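Local coordinates for protein nucleotidyl transferase (Methanothermobacter thermautotrophicus, PDB 6PLJ) that is probably a MobA-like nucleotidyltransferase of a methanogenic archaeon, linked to synthesis of its pseudomurein cell wall, at residues V29-M42 with V50-I63. Sequence-based numbering, arbitrary orientation. Where two conformers were deposited one is given.
Sequences VAAAGRGSRMMRDM and VHKLLLPLNGVTVI. With NA (sodium ion), chain J; EDO (1,2-ethanediol), chain F; EDO (1,2-ethanediol), chain D.
M38 lays its SD against both K52 CB (3.6 Å) and L55 CD1 (3.5 Å), the methionine and leucine side chains meeting tip to tip. With CG anti to the backbone N (chi1 -161°) and further bends along the chain, its CE is turned onto the carbonyl O of V50. One helical turn on, M42 slides past L55 and takes a weak hydrogen bond from V50 N on its SD (3.5 Å). An alanine in place of M38 would probably leave K52 CB and L55 CD1 without their sulfur neighbour and Y223, which also touches M38, less firmly packed.

Beyond CG the K52 chain runs extended past G35, whose CA is 4.0 Å from K52 CE, and ends in a salt bridge to D132; a water joins NZ to R34 O. H51 brings its ring edge to the loop 32-35, with CE1 3.3 Å from G33 O. Two waters tie this imidazole to the loop, one from NE2 to the carbonyls of A31 and G33, the other from ND1 to G35 O, while also accepting from K52 N.

The glycine-rich turn between strand and helix is consistent with the nucleotide-binding loop of MobA-like enzymes, and K52 may face the nucleotide there, as the corresponding lysine does in relatives. Thioethers and L55 thus give the helix side an apolar lining, while water-bridged polar groups line the loop side.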
ATOM      1  N   VAL A  29       0.944   5.303  -3.353  1.00  8.58           N
ATOM      2  CA  VAL A  29      -0.150   4.687  -2.615  1.00  8.72           C
ATOM      3  C   VAL A  29      -1.199   4.247  -3.621  1.00  9.23           C
ATOM      4  O   VAL A  29      -1.753   5.070  -4.366  1.00  9.03           O
ATOM      5  CB  VAL A  29      -0.755   5.659  -1.583  1.00  8.92           C
ATOM      6  CG1 VAL A  29      -1.926   5.011  -0.849  1.00  8.86           C
ATOM      7  CG2 VAL A  29       0.329   6.120  -0.606  1.00  9.14           C
ATOM      8  N   ALA A  30      -1.458   2.945  -3.654  1.00  9.72           N
ATOM      9  CA  ALA A  30      -2.483   2.398  -4.535  1.00 10.15           C
ATOM     10  C   ALA A  30      -3.833   2.530  -3.841  1.00 10.57           C
ATOM     11  O   ALA A  30      -4.076   1.874  -2.832  1.00 11.27           O
ATOM     12  CB  ALA A  30      -2.177   0.957  -4.868  1.00 10.74           C
ATOM     13  N   ALA A  31      -4.691   3.385  -4.382  1.00 10.45           N
ATOM     14  CA  ALA A  31      -5.961   3.726  -3.751  1.00 10.69           C
ATOM     15  C   ALA A  31      -7.081   3.672  -4.790  1.00 10.87           C
ATOM     16  O   ALA A  31      -8.022   4.461  -4.728  1.00 12.75           O
ATOM     17  CB  ALA A  31      -5.866   5.093  -3.099  1.00 10.89           C
ATOM     18  N   ALA A  32      -6.954   2.754  -5.736  1.00 11.10           N
ATOM     19  CA  ALA A  32      -7.793   2.756  -6.951  1.00 11.06           C
ATOM     20  C   ALA A  32      -8.726   1.574  -7.111  1.00 10.87           C
ATOM     21  O   ALA A  32      -9.530   1.576  -8.037  1.00 10.83           O
ATOM     22  CB  ALA A  32      -6.914   2.853  -8.183  1.00 11.33           C
ATOM     23  N   GLY A  33      -8.613   0.556  -6.262  1.00 10.84           N
ATOM     24  CA  GLY A  33      -9.323  -0.680  -6.480  1.00 10.90           C
ATOM     25  C   GLY A  33     -10.717  -0.723  -5.882  1.00 10.93           C
ATOM     26  O   GLY A  33     -11.077   0.089  -5.020  1.00 10.73           O
ATOM     27  N   ARG A  34     -11.483  -1.718  -6.317  1.00 11.66           N
ATOM     28  CA  ARG A  34     -12.765  -2.019  -5.689  1.00 11.82           C
ATOM     29  C   ARG A  34     -12.501  -2.739  -4.368  1.00 12.07           C
ATOM     30  O   ARG A  34     -11.394  -3.220  -4.094  1.00 13.54           O
ATOM     31  CB  ARG A  34     -13.634  -2.897  -6.589  1.00 12.41           C
ATOM     32  CG  ARG A  34     -14.190  -2.201  -7.820  1.00 13.09           C
ATOM     33  CD  ARG A  34     -15.028  -3.187  -8.627  1.00 13.43           C
ATOM     34  NE  ARG A  34     -14.219  -4.262  -9.165  1.00 13.97           N
ATOM     35  CZ  ARG A  34     -13.519  -4.219 -10.304  1.00 14.50           C
ATOM     36  NH1 ARG A  34     -13.539  -3.159 -11.100  1.00 14.51           N
ATOM     37  NH2 ARG A  34     -12.787  -5.273 -10.646  1.00 15.00           N
ATOM     38  N   GLY A  35     -13.530  -2.797  -3.545  1.00 11.62           N
ATOM     39  CA  GLY A  35     -13.516  -3.591  -2.328  1.00 11.32           C
ATOM     40  C   GLY A  35     -14.907  -4.130  -2.117  1.00 11.08           C
ATOM     41  O   GLY A  35     -15.591  -3.782  -1.165  1.00 10.98           O
ATOM     42  N   SER A  36     -15.325  -4.985  -3.033  0.70 11.12           N
ATOM     43  CA  SER A  36     -16.703  -5.453  -3.055  0.70 11.18           C
ATOM     44  C   SER A  36     -17.034  -6.336  -1.849  0.70 11.52           C
ATOM     45  O   SER A  36     -18.132  -6.221  -1.287  0.70 10.92           O
ATOM     46  CB  SER A  36     -16.998  -6.167  -4.374  0.70 11.28           C
ATOM     47  OG  SER A  36     -16.110  -7.236  -4.607  0.70 11.59           O
ATOM     48  N   ARG A  37     -16.084  -7.179  -1.441  1.00 11.69           N
ATOM     49  CA  ARG A  37     -16.284  -8.087  -0.304  1.00 12.72           C
ATOM     50  C   ARG A  37     -16.593  -7.318   0.966  1.00 11.76           C
ATOM     51  O   ARG A  37     -17.532  -7.663   1.706  1.00 11.43           O
ATOM     52  CB  ARG A  37     -15.060  -8.994  -0.123  1.00 13.91           C
ATOM     53  CG  ARG A  37     -15.203 -10.070   0.939  1.00 16.06           C
ATOM     54  CD  ARG A  37     -16.345 -10.997   0.654  1.00 17.22           C
ATOM     55  NE  ARG A  37     -17.566 -10.628   1.356  1.00 19.05           N
ATOM     56  CZ  ARG A  37     -18.735 -11.240   1.217  1.00 19.98           C
ATOM     57  NH1 ARG A  37     -18.887 -12.248   0.346  1.00 21.87           N
ATOM     58  NH2 ARG A  37     -19.766 -10.826   1.935  1.00 19.72           N
ATOM     59  N   MET A  38     -15.863  -6.239   1.204  1.00 11.44           N
ATOM     60  CA  MET A  38     -16.069  -5.491   2.423  1.00 11.84           C
ATOM     61  C   MET A  38     -17.418  -4.779   2.414  1.00 11.63           C
ATOM     62  O   MET A  38     -18.075  -4.708   3.444  1.00 11.46           O
ATOM     63  CB  MET A  38     -14.939  -4.504   2.680  1.00 12.74           C
ATOM     64  CG  MET A  38     -14.895  -4.074   4.140  1.00 13.44           C
ATOM     65  SD  MET A  38     -14.662  -2.323   4.380  1.00 15.53           S
ATOM     66  CE  MET A  38     -16.093  -1.663   3.518  1.00 14.38           C
ATOM     67  N   MET A  39     -17.832  -4.252   1.256  1.00 11.31           N
ATOM     68  CA  MET A  39     -19.123  -3.591   1.130  1.00 11.57           C
ATOM     69  C   MET A  39     -20.266  -4.575   1.327  1.00 11.31           C
ATOM     70  O   MET A  39     -21.234  -4.248   2.007  1.00 11.00           O
ATOM     71  CB  MET A  39     -19.243  -2.880  -0.212  1.00 12.80           C
ATOM     72  CG  MET A  39     -18.253  -1.734  -0.293  1.00 13.49           C
ATOM     73  SD  MET A  39     -18.396  -0.822  -1.827  1.00 16.36           S
ATOM     74  CE  MET A  39     -19.810   0.180  -1.494  1.00 15.80           C
ATOM     75  N   ARG A  40     -20.127  -5.770   0.762  1.00 11.16           N
ATOM     76  CA  ARG A  40     -21.125  -6.833   0.955  1.00 11.61           C
ATOM     77  C   ARG A  40     -21.193  -7.236   2.419  1.00 12.09           C
ATOM     78  O   ARG A  40     -22.292  -7.470   2.951  1.00 12.16           O
ATOM     79  CB  ARG A  40     -20.805  -8.050   0.105  1.00 11.69           C
ATOM     80  CG  ARG A  40     -20.969  -7.815  -1.394  1.00 12.28           C
ATOM     81  CD  ARG A  40     -20.529  -9.042  -2.152  1.00 12.94           C
ATOM     82  NE  ARG A  40     -21.481 -10.141  -2.019  1.00 13.50           N
ATOM     83  CZ  ARG A  40     -22.612 -10.260  -2.729  1.00 14.26           C
ATOM     84  NH1 ARG A  40     -22.958  -9.355  -3.648  1.00 14.31           N
ATOM     85  NH2 ARG A  40     -23.414 -11.302  -2.533  1.00 15.14           N
ATOM     86  N   ASP A  41     -20.034  -7.314   3.076  1.00 12.00           N
ATOM     87  CA  ASP A  41     -20.030  -7.606   4.513  1.00 12.11           C
ATOM     88  C   ASP A  41     -20.875  -6.607   5.298  1.00 12.50           C
ATOM     89  O   ASP A  41     -21.589  -6.981   6.243  1.00 12.69           O
ATOM     90  CB  ASP A  41     -18.605  -7.583   5.099  1.00 12.03           C
ATOM     91  CG  ASP A  41     -17.748  -8.775   4.702  1.00 12.50           C
ATOM     92  OD1 ASP A  41     -18.220  -9.780   4.128  1.00 12.92           O
ATOM     93  OD2 ASP A  41     -16.533  -8.706   5.006  1.00 13.43           O
ATOM     94  N   MET A  42     -20.745  -5.333   4.965  1.00 12.38           N
ATOM     95  CA  MET A  42     -21.525  -4.291   5.614  1.00 12.72           C
ATOM     96  C   MET A  42     -23.007  -4.479   5.349  1.00 13.53           C
ATOM     97  O   MET A  42     -23.814  -4.390   6.278  1.00 13.95           O
ATOM     98  CB  MET A  42     -21.083  -2.904   5.167  1.00 12.97           C
ATOM     99  CG  MET A  42     -19.699  -2.572   5.684  1.00 12.63           C
ATOM    100  SD  MET A  42     -19.198  -0.885   5.373  1.00 12.32           S
ATOM    101  CE  MET A  42     -20.141   0.009   6.603  1.00 12.92           C
ATOM    102  N   VAL A  50     -20.075   1.315   2.778  1.00 13.30           N
ATOM    103  CA  VAL A  50     -19.195   2.449   2.552  1.00 13.37           C
ATOM    104  C   VAL A  50     -17.935   1.810   1.964  1.00 12.41           C
ATOM    105  O   VAL A  50     -17.500   0.778   2.450  1.00 12.19           O
ATOM    106  CB  VAL A  50     -18.869   3.165   3.885  1.00 14.24           C
ATOM    107  CG1 VAL A  50     -17.817   4.249   3.694  1.00 14.76           C
ATOM    108  CG2 VAL A  50     -20.125   3.761   4.517  1.00 15.01           C
ATOM    109  N   HIS A  51     -17.398   2.385   0.891  1.00 11.54           N
ATOM    110  CA  HIS A  51     -16.132   1.933   0.335  1.00 11.35           C
ATOM    111  C   HIS A  51     -15.048   2.004   1.410  1.00 10.61           C
ATOM    112  O   HIS A  51     -14.954   2.989   2.144  1.00 10.40           O
ATOM    113  CB  HIS A  51     -15.763   2.803  -0.858  1.00 11.57           C
ATOM    114  CG  HIS A  51     -14.502   2.392  -1.553  1.00 11.71           C
ATOM    115  ND1 HIS A  51     -14.242   1.097  -1.933  1.00 11.92           N
ATOM    116  CD2 HIS A  51     -13.463   3.131  -2.007  1.00 11.89           C
ATOM    117  CE1 HIS A  51     -13.073   1.045  -2.550  1.00 11.66           C
ATOM    118  NE2 HIS A  51     -12.590   2.268  -2.616  1.00 11.51           N
ATOM    119  N   LYS A  52     -14.226   0.964   1.461  1.00 10.15           N
ATOM    120  CA  LYS A  52     -13.242   0.776   2.539  1.00 10.27           C
ATOM    121  C   LYS A  52     -12.372   1.989   2.793  1.00 10.05           C
ATOM    122  O   LYS A  52     -12.042   2.285   3.933  1.00 10.27           O
ATOM    123  CB  LYS A  52     -12.371  -0.441   2.264  1.00 10.64           C
ATOM    124  CG  LYS A  52     -11.532  -0.401   0.995  1.00 11.42           C
ATOM    125  CD  LYS A  52     -10.932  -1.756   0.653  1.00 12.66           C
ATOM    126  CE  LYS A  52     -10.324  -1.717  -0.740  0.80 13.22           C
ATOM    127  NZ  LYS A  52      -9.444  -2.853  -1.118  0.80 14.10           N
ATOM    128  N   LEU A  53     -11.993   2.680   1.727  1.00  9.98           N
ATOM    129  CA  LEU A  53     -11.070   3.800   1.859  1.00  9.82           C
ATOM    130  C   LEU A  53     -11.697   5.004   2.528  1.00 10.63           C
ATOM    131  O   LEU A  53     -10.973   5.884   3.018  1.00 10.67           O
ATOM    132  CB  LEU A  53     -10.525   4.201   0.490  1.00  9.77           C
ATOM    133  CG  LEU A  53      -9.698   3.139  -0.216  1.00  9.82           C
ATOM    134  CD1 LEU A  53      -9.083   3.764  -1.450  1.00  9.93           C
ATOM    135  CD2 LEU A  53      -8.617   2.553   0.685  1.00  9.82           C
ATOM    136  N   LEU A  54     -13.028   5.047   2.558  1.00 11.31           N
ATOM    137  CA  LEU A  54     -13.765   6.180   3.096  1.00 12.47           C
ATOM    138  C   LEU A  54     -14.332   5.929   4.488  1.00 12.62           C
ATOM    139  O   LEU A  54     -14.994   6.810   5.057  1.00 13.35           O
ATOM    140  CB  LEU A  54     -14.895   6.535   2.130  1.00 13.40           C
ATOM    141  CG  LEU A  54     -14.478   6.779   0.682  1.00 14.81           C
ATOM    142  CD1 LEU A  54     -15.704   6.909  -0.221  1.00 16.15           C
ATOM    143  CD2 LEU A  54     -13.573   7.982   0.586  1.00 15.39           C
ATOM    144  N   LEU A  55     -14.076   4.751   5.048  1.00 12.57           N
ATOM    145  CA  LEU A  55     -14.493   4.460   6.407  1.00 12.70           C
ATOM    146  C   LEU A  55     -13.731   5.318   7.399  1.00 13.55           C
ATOM    147  O   LEU A  55     -12.578   5.673   7.167  1.00 13.20           O
ATOM    148  CB  LEU A  55     -14.294   2.979   6.733  1.00 12.69           C
ATOM    149  CG  LEU A  55     -15.335   2.032   6.137  1.00 12.99           C
ATOM    150  CD1 LEU A  55     -14.818   0.615   6.257  1.00 13.01           C
ATOM    151  CD2 LEU A  55     -16.674   2.194   6.828  1.00 13.43           C
ATOM    152  N   PRO A  56     -14.376   5.667   8.520  1.00 14.61           N
ATOM    153  CA  PRO A  56     -13.739   6.573   9.454  1.00 15.31           C
ATOM    154  C   PRO A  56     -12.672   5.886  10.262  1.00 16.03           C
ATOM    155  O   PRO A  56     -12.848   4.745  10.710  1.00 16.22           O
ATOM    156  CB  PRO A  56     -14.879   6.986  10.382  1.00 14.92           C
ATOM    157  CG  PRO A  56     -15.818   5.855  10.332  1.00 15.30           C
ATOM    158  CD  PRO A  56     -15.760   5.357   8.920  1.00 15.35           C
ATOM    159  N   LEU A  57     -11.587   6.614  10.475  1.00 17.22           N
ATOM    160  CA  LEU A  57     -10.477   6.141  11.237  1.00 19.15           C
ATOM    161  C   LEU A  57      -9.668   7.341  11.727  1.00 20.77           C
ATOM    162  O   LEU A  57      -9.281   8.183  10.912  1.00 20.00           O
ATOM    163  CB  LEU A  57      -9.611   5.267  10.326  1.00 19.71           C
ATOM    164  CG  LEU A  57      -8.760   4.227  10.998  1.00 19.52           C
ATOM    165  CD1 LEU A  57      -9.633   3.151  11.636  1.00 19.66           C
ATOM    166  CD2 LEU A  57      -7.817   3.637   9.951  1.00 18.08           C
ATOM    167  N   ASN A  58      -9.461   7.427  13.041  1.00 22.73           N
ATOM    168  CA  ASN A  58      -8.584   8.440  13.640  0.50 23.73           C
ATOM    169  C   ASN A  58      -9.077   9.876  13.333  1.00 24.06           C
ATOM    170  O   ASN A  58      -8.268  10.778  13.079  1.00 24.83           O
ATOM    171  CB  ASN A  58      -7.141   8.207  13.138  0.50 24.72           C
ATOM    172  CG  ASN A  58      -6.078   8.570  14.165  0.50 25.43           C
ATOM    173  OD1 ASN A  58      -6.286   8.449  15.372  0.50 26.87           O
ATOM    174  ND2 ASN A  58      -4.912   8.979  13.681  0.50 26.06           N
ATOM    175  N   GLY A  59     -10.398  10.079  13.339  1.00 23.12           N
ATOM    176  CA  GLY A  59     -10.990  11.376  12.961  1.00 22.75           C
ATOM    177  C   GLY A  59     -10.928  11.731  11.477  1.00 22.12           C
ATOM    178  O   GLY A  59     -11.378  12.804  11.070  1.00 21.32           O
ATOM    179  N   VAL A  60     -10.400  10.829  10.650  1.00 20.55           N
ATOM    180  CA  VAL A  60     -10.294  11.055   9.206  1.00 20.30           C
ATOM    181  C   VAL A  60     -10.853   9.802   8.527  1.00 19.35           C
ATOM    182  O   VAL A  60     -11.749   9.162   9.077  1.00 20.73           O
ATOM    183  CB  VAL A  60      -8.845  11.417   8.790  1.00 20.71           C
ATOM    184  CG1 VAL A  60      -8.459  12.778   9.365  1.00 21.30           C
ATOM    185  CG2 VAL A  60      -7.847  10.348   9.213  1.00 20.12           C
ATOM    186  N   THR A  61     -10.389   9.490   7.319  1.00 16.94           N
ATOM    187  CA  THR A  61     -10.754   8.261   6.626  1.00 14.77           C
ATOM    188  C   THR A  61      -9.565   7.305   6.584  1.00 13.25           C
ATOM    189  O   THR A  61      -8.412   7.685   6.818  1.00 12.35           O
ATOM    190  CB  THR A  61     -11.123   8.574   5.177  1.00 14.47           C
ATOM    191  OG1 THR A  61     -10.029   9.266   4.574  1.00 13.58           O
ATOM    192  CG2 THR A  61     -12.375   9.440   5.085  1.00 14.71           C
ATOM    193  N   VAL A  62      -9.856   6.057   6.248  1.00 11.52           N
ATOM    194  CA  VAL A  62      -8.827   5.051   6.045  1.00 10.73           C
ATOM    195  C   VAL A  62      -7.742   5.579   5.113  1.00 10.24           C
ATOM    196  O   VAL A  62      -6.566   5.451   5.407  1.00  9.64           O
ATOM    197  CB  VAL A  62      -9.465   3.742   5.494  1.00 10.53           C
ATOM    198  CG1 VAL A  62      -8.442   2.794   4.864  1.00 10.50           C
ATOM    199  CG2 VAL A  62     -10.205   3.026   6.615  1.00 10.54           C
ATOM    200  N   ILE A  63      -8.138   6.126   3.961  1.00  9.98           N
ATOM    201  CA  ILE A  63      -7.126   6.556   2.995  1.00  9.84           C
ATOM    202  C   ILE A  63      -6.274   7.703   3.535  1.00 10.22           C
ATOM    203  O   ILE A  63      -5.057   7.713   3.341  1.00  9.55           O
ATOM    204  CB  ILE A  63      -7.714   6.869   1.596  1.00 10.10           C
ATOM    205  CG1 ILE A  63      -6.588   7.136   0.586  1.00 10.23           C
ATOM    206  CG2 ILE A  63      -8.695   8.042   1.613  1.00 10.14           C
ATOM    207  CD1 ILE A  63      -5.623   5.981   0.407  1.00 10.29           C
TER
HETATM  208 NA    NA J 309     -20.817  -9.493   7.472  1.00 24.90          NA
HETATM  209  C1  EDO F 305      -5.157  -0.183  -5.870  1.00 20.00           C
HETATM  210  O1  EDO F 305      -5.210   0.707  -6.805  1.00 20.00           O
HETATM  211  C2  EDO F 305      -5.831   0.162  -4.693  1.00 20.00           C
HETATM  212  O2  EDO F 305      -5.351  -0.740  -3.753  1.00 20.00           O
HETATM  213  C1  EDO D 303      -9.939  -4.017  -8.978  1.00 34.83           C
HETATM  214  O1  EDO D 303      -9.877  -3.859  -7.563  1.00 32.79           O
HETATM  215  C2  EDO D 303     -10.308  -2.690  -9.615  1.00 34.65           C
HETATM  216  O2  EDO D 303      -9.852  -2.666 -10.965  1.00 36.84           O
HETATM  217  O   HOH W   1     -10.544   2.777  -4.393  1.00 18.87           O
HETATM  218  O   HOH W   2      -8.730  -2.511  -3.736  1.00 24.90           O
HETATM  219  O   HOH W   3     -14.669  -1.318  -0.255  1.00 11.82           O
HETATM  220  O   HOH W   4     -20.343 -11.302   5.797  1.00 32.17           O